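Local coordinates for glycosyl hydrolase (Rhizobium leguminosarum bv. trifolii, PDB 5NDX), which is a family 39 glycoside hydrolase, a bacterial orthologue of human alpha-L-iduronidase, and probably hydrolyses O-glycosidic bonds, at residues Asp351-Lys363 with Glu541-Met553. The protein carries 2 engineered substitutions. Numbering follows the deposited sequence.
Unlike the reference sequence in segment 351-363: T355 (reference Ala).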
ATOM      1  N   ASP A 351     -21.723   5.211  14.888  1.00 90.29           N
ATOM      2  CA  ASP A 351     -22.885   5.749  14.211  1.00 89.87           C
ATOM      3  C   ASP A 351     -22.486   6.896  13.246  1.00 91.23           C
ATOM      4  O   ASP A 351     -22.044   7.972  13.654  1.00 92.74           O
ATOM      5  CB  ASP A 351     -23.933   6.192  15.238  1.00 91.99           C
ATOM      6  CG  ASP A 351     -25.288   6.563  14.607  1.00 94.71           C
ATOM      7  OD1 ASP A 351     -25.547   6.260  13.425  1.00 95.45           O
ATOM      8  OD2 ASP A 351     -26.123   7.167  15.312  1.00 98.31           O
ATOM      9  N   VAL A 352     -22.630   6.623  11.952  1.00 87.25           N
ATOM     10  CA  VAL A 352     -22.363   7.596  10.887  1.00 81.60           C
ATOM     11  C   VAL A 352     -23.407   8.738  10.828  1.00 79.52           C
ATOM     12  O   VAL A 352     -23.122   9.765  10.244  1.00 76.93           O
ATOM     13  CB  VAL A 352     -22.219   6.920   9.488  1.00 76.24           C
ATOM     14  CG1 VAL A 352     -21.036   5.940   9.479  1.00 74.72           C
ATOM     15  CG2 VAL A 352     -23.525   6.239   9.038  1.00 75.98           C
ATOM     16  N   ASP A 353     -24.589   8.571  11.429  1.00 76.99           N
ATOM     17  CA  ASP A 353     -25.550   9.693  11.570  1.00 77.05           C
ATOM     18  C   ASP A 353     -25.105  10.811  12.545  1.00 74.89           C
ATOM     19  O   ASP A 353     -25.701  11.880  12.536  1.00 64.74           O
ATOM     20  CB  ASP A 353     -26.922   9.201  12.018  1.00 77.46           C
ATOM     21  CG  ASP A 353     -27.648   8.397  10.960  1.00 76.49           C
ATOM     22  OD1 ASP A 353     -28.144   8.989   9.984  1.00 75.48           O
ATOM     23  OD2 ASP A 353     -27.809   7.176  11.164  1.00 75.01           O
ATOM     24  N   ARG A 354     -24.084  10.557  13.381  1.00 80.89           N
ATOM     25  CA  ARG A 354     -23.529  11.581  14.312  1.00 84.28           C
ATOM     26  C   ARG A 354     -22.458  12.415  13.619  1.00 80.20           C
ATOM     27  O   ARG A 354     -22.524  13.650  13.623  1.00 87.59           O
ATOM     28  CB  ARG A 354     -22.909  10.984  15.609  1.00 88.73           C
ATOM     29  CG  ARG A 354     -23.610   9.792  16.272  1.00 97.02           C
ATOM     30  CD  ARG A 354     -25.120   9.938  16.506  1.00103.93           C
ATOM     31  NE  ARG A 354     -25.473  11.064  17.385  1.00111.61           N
ATOM     32  CZ  ARG A 354     -26.152  12.170  17.040  1.00113.78           C
ATOM     33  NH1 ARG A 354     -26.620  12.362  15.802  1.00113.18           N
ATOM     34  NH2 ARG A 354     -26.379  13.108  17.963  1.00114.10           N
ATOM     35  N   THR A 355     -21.475  11.732  13.035  1.00 71.46           N
ATOM     36  CA  THR A 355     -20.287  12.374  12.493  1.00 65.57           C
ATOM     37  C   THR A 355     -20.545  13.027  11.145  1.00 56.38           C
ATOM     38  O   THR A 355     -21.496  12.701  10.425  1.00 51.57           O
ATOM     39  CB  THR A 355     -19.086  11.402  12.336  1.00 70.27           C
ATOM     40  OG1 THR A 355     -19.575  10.071  12.117  1.00 71.29           O
ATOM     41  CG2 THR A 355     -18.172  11.429  13.560  1.00 73.34           C
ATOM     42  N   PRO A 356     -19.703  13.985  10.803  1.00 54.91           N
ATOM     43  CA  PRO A 356     -19.913  14.651   9.519  1.00 53.40           C
ATOM     44  C   PRO A 356     -19.880  13.671   8.321  1.00 49.81           C
ATOM     45  O   PRO A 356     -19.051  12.796   8.281  1.00 47.71           O
ATOM     46  CB  PRO A 356     -18.771  15.656   9.465  1.00 54.24           C
ATOM     47  CG  PRO A 356     -18.482  15.942  10.909  1.00 55.24           C
ATOM     48  CD  PRO A 356     -18.644  14.629  11.598  1.00 55.03           C
ATOM     49  N   PRO A 357     -20.810  13.810   7.384  1.00 47.30           N
ATOM     50  CA  PRO A 357     -20.797  12.966   6.204  1.00 46.06           C
ATOM     51  C   PRO A 357     -19.568  13.284   5.268  1.00 44.08           C
ATOM     52  O   PRO A 357     -18.876  14.288   5.476  1.00 40.88           O
ATOM     53  CB  PRO A 357     -22.122  13.301   5.537  1.00 46.59           C
ATOM     54  CG  PRO A 357     -22.398  14.697   5.929  1.00 49.87           C
ATOM     55  CD  PRO A 357     -21.815  14.892   7.296  1.00 48.59           C
ATOM     56  N   PHE A 358     -19.262  12.389   4.320  1.00 40.34           N
ATOM     57  CA  PHE A 358     -18.023  12.511   3.549  1.00 39.60           C
ATOM     58  C   PHE A 358     -18.066  11.617   2.359  1.00 37.70           C
ATOM     59  O   PHE A 358     -18.816  10.642   2.335  1.00 36.97           O
ATOM     60  CB  PHE A 358     -16.755  12.173   4.385  1.00 39.52           C
ATOM     61  CG  PHE A 358     -16.646  10.714   4.745  1.00 40.24           C
ATOM     62  CD1 PHE A 358     -17.383  10.186   5.815  1.00 42.41           C
ATOM     63  CD2 PHE A 358     -15.859   9.847   3.996  1.00 37.94           C
ATOM     64  CE1 PHE A 358     -17.332   8.827   6.107  1.00 41.00           C
ATOM     65  CE2 PHE A 358     -15.809   8.510   4.289  1.00 38.23           C
ATOM     66  CZ  PHE A 358     -16.534   7.996   5.349  1.00 39.92           C
ATOM     67  N   ASP A 359     -17.234  11.963   1.387  1.00 35.74           N
ATOM     68  CA  ASP A 359     -16.915  11.130   0.264  1.00 36.50           C
ATOM     69  C   ASP A 359     -15.398  11.100   0.131  1.00 36.42           C
ATOM     70  O   ASP A 359     -14.713  12.135   0.307  1.00 35.64           O
ATOM     71  CB  ASP A 359     -17.572  11.665  -0.996  1.00 37.98           C
ATOM     72  CG  ASP A 359     -19.054  11.310  -1.081  1.00 40.34           C
ATOM     73  OD1 ASP A 359     -19.356  10.162  -1.433  1.00 41.69           O
ATOM     74  OD2 ASP A 359     -19.911  12.178  -0.791  1.00 41.14           O
ATOM     75  N   ILE A 360     -14.895   9.929  -0.236  1.00 33.91           N
ATOM     76  CA  ILE A 360     -13.491   9.763  -0.563  1.00 34.04           C
ATOM     77  C   ILE A 360     -13.336   9.210  -1.969  1.00 34.34           C
ATOM     78  O   ILE A 360     -14.078   8.323  -2.400  1.00 31.24           O
ATOM     79  CB  ILE A 360     -12.722   8.865   0.425  1.00 34.60           C
ATOM     80  CG1 ILE A 360     -13.410   7.528   0.663  1.00 35.16           C
ATOM     81  CG2 ILE A 360     -12.523   9.642   1.702  1.00 35.35           C
ATOM     82  CD1 ILE A 360     -12.660   6.634   1.627  1.00 37.35           C
ATOM     83  N   ILE A 361     -12.356   9.786  -2.677  1.00 32.94           N
ATOM     84  CA  ILE A 361     -12.022   9.404  -3.998  1.00 32.16           C
ATOM     85  C   ILE A 361     -10.573   8.869  -4.032  1.00 31.57           C
ATOM     86  O   ILE A 361      -9.664   9.498  -3.508  1.00 31.99           O
ATOM     87  CB  ILE A 361     -12.183  10.601  -4.933  1.00 31.75           C
ATOM     88  CG1 ILE A 361     -13.623  11.108  -4.976  1.00 33.42           C
ATOM     89  CG2 ILE A 361     -11.739  10.258  -6.330  1.00 31.41           C
ATOM     90  CD1 ILE A 361     -14.658  10.135  -5.538  1.00 35.17           C
ATOM     91  N   LYS A 362     -10.376   7.713  -4.628  1.00 31.34           N
ATOM     92  CA  LYS A 362      -9.033   7.108  -4.826  1.00 32.02           C
ATOM     93  C   LYS A 362      -8.084   7.908  -5.641  1.00 29.70           C
ATOM     94  O   LYS A 362      -8.415   8.403  -6.699  1.00 29.20           O
ATOM     95  CB  LYS A 362      -9.138   5.747  -5.525  1.00 34.61           C
ATOM     96  CG  LYS A 362      -9.615   4.699  -4.613  1.00 38.84           C
ATOM     97  CD  LYS A 362     -10.118   3.344  -5.179  1.00 40.41           C
ATOM     98  CE  LYS A 362      -9.465   2.790  -6.376  1.00 39.17           C
ATOM     99  NZ  LYS A 362      -9.913   1.339  -6.606  1.00 38.89           N
ATOM    100  N   LYS A 363      -6.861   7.949  -5.166  1.00 30.44           N
ATOM    101  CA  LYS A 363      -5.782   8.687  -5.802  1.00 31.00           C
ATOM    102  C   LYS A 363      -4.694   7.720  -6.300  1.00 31.45           C
ATOM    103  O   LYS A 363      -4.729   6.522  -5.960  1.00 29.43           O
ATOM    104  CB  LYS A 363      -5.194   9.666  -4.778  1.00 31.21           C
ATOM    105  CG  LYS A 363      -6.081  10.868  -4.513  1.00 30.73           C
ATOM    106  CD  LYS A 363      -5.600  11.679  -3.310  1.00 30.56           C
ATOM    107  CE  LYS A 363      -4.244  12.338  -3.541  1.00 29.70           C
ATOM    108  NZ  LYS A 363      -3.801  12.912  -2.264  1.00 29.43           N
ATOM    109  N   GLU A 541     -22.080  -1.921   4.117  1.00 47.33           N
ATOM    110  CA  GLU A 541     -22.278  -0.982   5.210  1.00 47.88           C
ATOM    111  C   GLU A 541     -22.737   0.350   4.742  1.00 46.98           C
ATOM    112  O   GLU A 541     -22.283   0.849   3.695  1.00 43.02           O
ATOM    113  CB  GLU A 541     -21.003  -0.737   5.934  1.00 52.74           C
ATOM    114  CG  GLU A 541     -20.542  -1.942   6.672  1.00 61.98           C
ATOM    115  CD  GLU A 541     -19.195  -1.697   7.224  1.00 69.69           C
ATOM    116  OE1 GLU A 541     -18.963  -0.555   7.660  1.00 78.93           O
ATOM    117  OE2 GLU A 541     -18.370  -2.632   7.192  1.00 80.57           O
ATOM    118  N   ARG A 542     -23.514   0.982   5.622  1.00 45.69           N
ATOM    119  CA  ARG A 542     -24.116   2.278   5.391  1.00 45.29           C
ATOM    120  C   ARG A 542     -23.177   3.439   5.711  1.00 43.21           C
ATOM    121  O   ARG A 542     -22.547   3.480   6.742  1.00 43.29           O
ATOM    122  CB  ARG A 542     -25.384   2.393   6.237  1.00 49.36           C
ATOM    123  CG  ARG A 542     -26.056   3.754   6.195  1.00 54.03           C
ATOM    124  CD  ARG A 542     -27.548   3.607   6.535  1.00 56.71           C
ATOM    125  NE  ARG A 542     -28.221   4.896   6.487  1.00 55.81           N
ATOM    126  CZ  ARG A 542     -28.178   5.811   7.458  1.00 57.15           C
ATOM    127  NH1 ARG A 542     -27.487   5.622   8.575  1.00 56.20           N
ATOM    128  NH2 ARG A 542     -28.825   6.958   7.285  1.00 59.28           N
ATOM    129  N   TYR A 543     -23.104   4.405   4.802  1.00 40.92           N
ATOM    130  CA  TYR A 543     -22.426   5.665   5.066  1.00 42.27           C
ATOM    131  C   TYR A 543     -23.292   6.780   4.567  1.00 40.39           C
ATOM    132  O   TYR A 543     -24.199   6.547   3.766  1.00 40.93           O
ATOM    133  CB  TYR A 543     -21.060   5.718   4.323  1.00 40.26           C
ATOM    134  CG  TYR A 543     -20.064   4.807   4.943  1.00 38.25           C
ATOM    135  CD1 TYR A 543     -19.234   5.241   5.964  1.00 38.18           C
ATOM    136  CD2 TYR A 543     -19.978   3.500   4.555  1.00 38.76           C
ATOM    137  CE1 TYR A 543     -18.323   4.383   6.563  1.00 38.71           C
ATOM    138  CE2 TYR A 543     -19.064   2.620   5.155  1.00 38.66           C
ATOM    139  CZ  TYR A 543     -18.227   3.079   6.128  1.00 38.50           C
ATOM    140  OH  TYR A 543     -17.346   2.215   6.679  1.00 39.29           O
ATOM    141  N   LEU A 544     -22.981   7.991   5.014  1.00 41.26           N
ATOM    142  CA  LEU A 544     -23.588   9.173   4.437  1.00 42.30           C
ATOM    143  C   LEU A 544     -22.516   9.989   3.708  1.00 41.89           C
ATOM    144  O   LEU A 544     -21.478  10.354   4.301  1.00 41.31           O
ATOM    145  CB  LEU A 544     -24.265  10.028   5.518  1.00 46.17           C
ATOM    146  CG  LEU A 544     -25.432   9.332   6.242  1.00 48.53           C
ATOM    147  CD1 LEU A 544     -25.957  10.207   7.389  1.00 51.51           C
ATOM    148  CD2 LEU A 544     -26.547   9.034   5.255  1.00 49.54           C
ATOM    149  N   GLY A 545     -22.794  10.275   2.441  1.00 40.95           N
ATOM    150  CA  GLY A 545     -21.973  11.150   1.615  1.00 41.57           C
ATOM    151  C   GLY A 545     -22.300  12.616   1.825  1.00 42.84           C
ATOM    152  O   GLY A 545     -23.215  12.953   2.574  1.00 42.55           O
ATOM    153  N   LEU A 546     -21.542  13.479   1.175  1.00 43.97           N
ATOM    154  CA  LEU A 546     -21.770  14.943   1.230  1.00 48.42           C
ATOM    155  C   LEU A 546     -23.221  15.276   1.003  1.00 49.95           C
ATOM    156  O   LEU A 546     -23.831  14.721   0.106  1.00 49.13           O
ATOM    157  CB  LEU A 546     -20.998  15.660   0.135  1.00 48.11           C
ATOM    158  CG  LEU A 546     -19.544  16.024   0.377  1.00 49.48           C
ATOM    159  CD1 LEU A 546     -19.186  17.190  -0.556  1.00 46.72           C
ATOM    160  CD2 LEU A 546     -19.251  16.440   1.803  1.00 49.52           C
ATOM    161  N   GLY A 547     -23.754  16.189   1.812  1.00 55.40           N
ATOM    162  CA  GLY A 547     -25.186  16.548   1.769  1.00 55.84           C
ATOM    163  C   GLY A 547     -26.117  15.515   2.376  1.00 57.88           C
ATOM    164  O   GLY A 547     -27.319  15.575   2.154  1.00 62.29           O
ATOM    165  N   GLY A 548     -25.585  14.578   3.163  1.00 57.71           N
ATOM    166  CA  GLY A 548     -26.392  13.500   3.745  1.00 55.64           C
ATOM    167  C   GLY A 548     -26.971  12.489   2.752  1.00 55.66           C
ATOM    168  O   GLY A 548     -27.980  11.850   3.045  1.00 58.08           O
ATOM    169  N   ARG A 549     -26.341  12.309   1.594  1.00 52.58           N
ATOM    170  CA  ARG A 549     -26.749  11.266   0.634  1.00 52.28           C
ATOM    171  C   ARG A 549     -26.496   9.840   1.166  1.00 49.10           C
ATOM    172  O   ARG A 549     -25.455   9.567   1.754  1.00 46.73           O
ATOM    173  CB  ARG A 549     -25.949  11.476  -0.650  1.00 57.54           C
ATOM    174  CG  ARG A 549     -26.155  10.438  -1.750  1.00 60.28           C
ATOM    175  CD  ARG A 549     -25.215  10.670  -2.945  1.00 65.12           C
ATOM    176  NE  ARG A 549     -23.914  11.255  -2.547  1.00 68.11           N
ATOM    177  CZ  ARG A 549     -23.536  12.536  -2.689  1.00 62.46           C
ATOM    178  NH1 ARG A 549     -24.323  13.447  -3.293  1.00 62.53           N
ATOM    179  NH2 ARG A 549     -22.339  12.897  -2.217  1.00 57.22           N
ATOM    180  N   GLU A 550     -27.428   8.920   0.920  1.00 47.33           N
ATOM    181  CA  GLU A 550     -27.291   7.551   1.386  1.00 46.97           C
ATOM    182  C   GLU A 550     -26.257   6.863   0.533  1.00 43.31           C
ATOM    183  O   GLU A 550     -26.285   6.983  -0.686  1.00 41.26           O
ATOM    184  CB  GLU A 550     -28.616   6.769   1.291  1.00 51.56           C
ATOM    185  CG  GLU A 550     -29.653   7.127   2.372  1.00 53.51           C
ATOM    186  CD  GLU A 550     -29.242   6.659   3.752  1.00 57.25           C
ATOM    187  OE1 GLU A 550     -28.588   5.597   3.886  1.00 55.26           O
ATOM    188  OE2 GLU A 550     -29.575   7.353   4.742  1.00 60.00           O
ATOM    189  N   GLU A 551     -25.333   6.162   1.169  1.00 40.21           N
ATOM    190  CA  GLU A 551     -24.327   5.397   0.398  1.00 41.29           C
ATOM    191  C   GLU A 551     -24.135   4.037   1.040  1.00 39.74           C
ATOM    192  O   GLU A 551     -24.390   3.869   2.246  1.00 40.71           O
ATOM    193  CB  GLU A 551     -22.973   6.133   0.351  1.00 39.29           C
ATOM    194  CG  GLU A 551     -23.027   7.464  -0.374  1.00 42.12           C
ATOM    195  CD  GLU A 551     -21.707   8.235  -0.408  1.00 41.65           C
ATOM    196  OE1 GLU A 551     -20.781   7.882   0.340  1.00 44.05           O
ATOM    197  OE2 GLU A 551     -21.648   9.210  -1.176  1.00 40.60           O
ATOM    198  N   ARG A 552     -23.645   3.094   0.246  1.00 38.94           N
ATOM    199  CA  ARG A 552     -23.276   1.747   0.747  1.00 38.16           C
ATOM    200  C   ARG A 552     -21.886   1.352   0.282  1.00 35.52           C
ATOM    201  O   ARG A 552     -21.628   1.347  -0.904  1.00 35.45           O
ATOM    202  CB  ARG A 552     -24.276   0.732   0.221  1.00 39.31           C
ATOM    203  CG  ARG A 552     -25.734   1.013   0.613  1.00 42.22           C
ATOM    204  CD  ARG A 552     -25.974   0.848   2.117  1.00 44.00           C
ATOM    205  NE  ARG A 552     -27.374   1.140   2.487  1.00 46.33           N
ATOM    206  CZ  ARG A 552     -27.887   2.349   2.749  1.00 47.98           C
ATOM    207  NH1 ARG A 552     -27.161   3.462   2.725  1.00 48.45           N
ATOM    208  NH2 ARG A 552     -29.157   2.453   3.047  1.00 49.24           N
ATOM    209  N   MET A 553     -20.996   1.038   1.202  1.00 35.50           N
ATOM    210  CA  MET A 553     -19.707   0.496   0.893  1.00 36.59           C
ATOM    211  C   MET A 553     -19.797  -1.023   0.889  1.00 37.77           C
ATOM    212  O   MET A 553     -20.245  -1.600   1.883  1.00 38.68           O
ATOM    213  CB  MET A 553     -18.692   0.932   1.930  1.00 37.20           C
ATOM    214  CG  MET A 553     -17.276   0.512   1.623  1.00 38.20           C
ATOM    215  SD  MET A 553     -16.745   1.413   0.133  1.00 39.03           S
ATOM    216  CE  MET A 553     -15.371   0.402  -0.357  1.00 40.52           C
TER
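The beta-hairpin of strands 541-545 and 549-553 lays its first strand and its turn against segment 351-363, a loop leading into strand 358-362; at the turn, D359 OD2 takes two donors. L546 N and R549 NH2 each lie 2.9 Å from D359 OD2, on its anti and syn sides respectively and from opposite faces of the carboxylate plane. R549 bends at chi3 (32°) to bring NH2 there, with OD2 in its guanidinium plane. D359 OD1 lies only 2.5 Å from E551 OE2, so one of these acids probably holds a proton; R487, from helix 480-489, also bridges to OD1. Next along, F358 N donates to L544 O (3.0 Å), and G545 CA returns a CH...O contact to F358 O. Strands 541-545 and 358-362 run nearly perpendicular, 93° apart, so the hairpin edge crosses strand 358-362, whose sheet partner is strand 326-330, instead of extending that sheet. P357 CB packs on L544 CB, while Y543 CD1 touches both F358 CZ (3.9 Å) and V352 CG1. At the outer end the extended R542 sends NH1 to D353 OD2 (3.0 Å), approaching from above the carboxylate plane; NE and NH2 grip E550 side-on, which fixes how the guanidinium is turned.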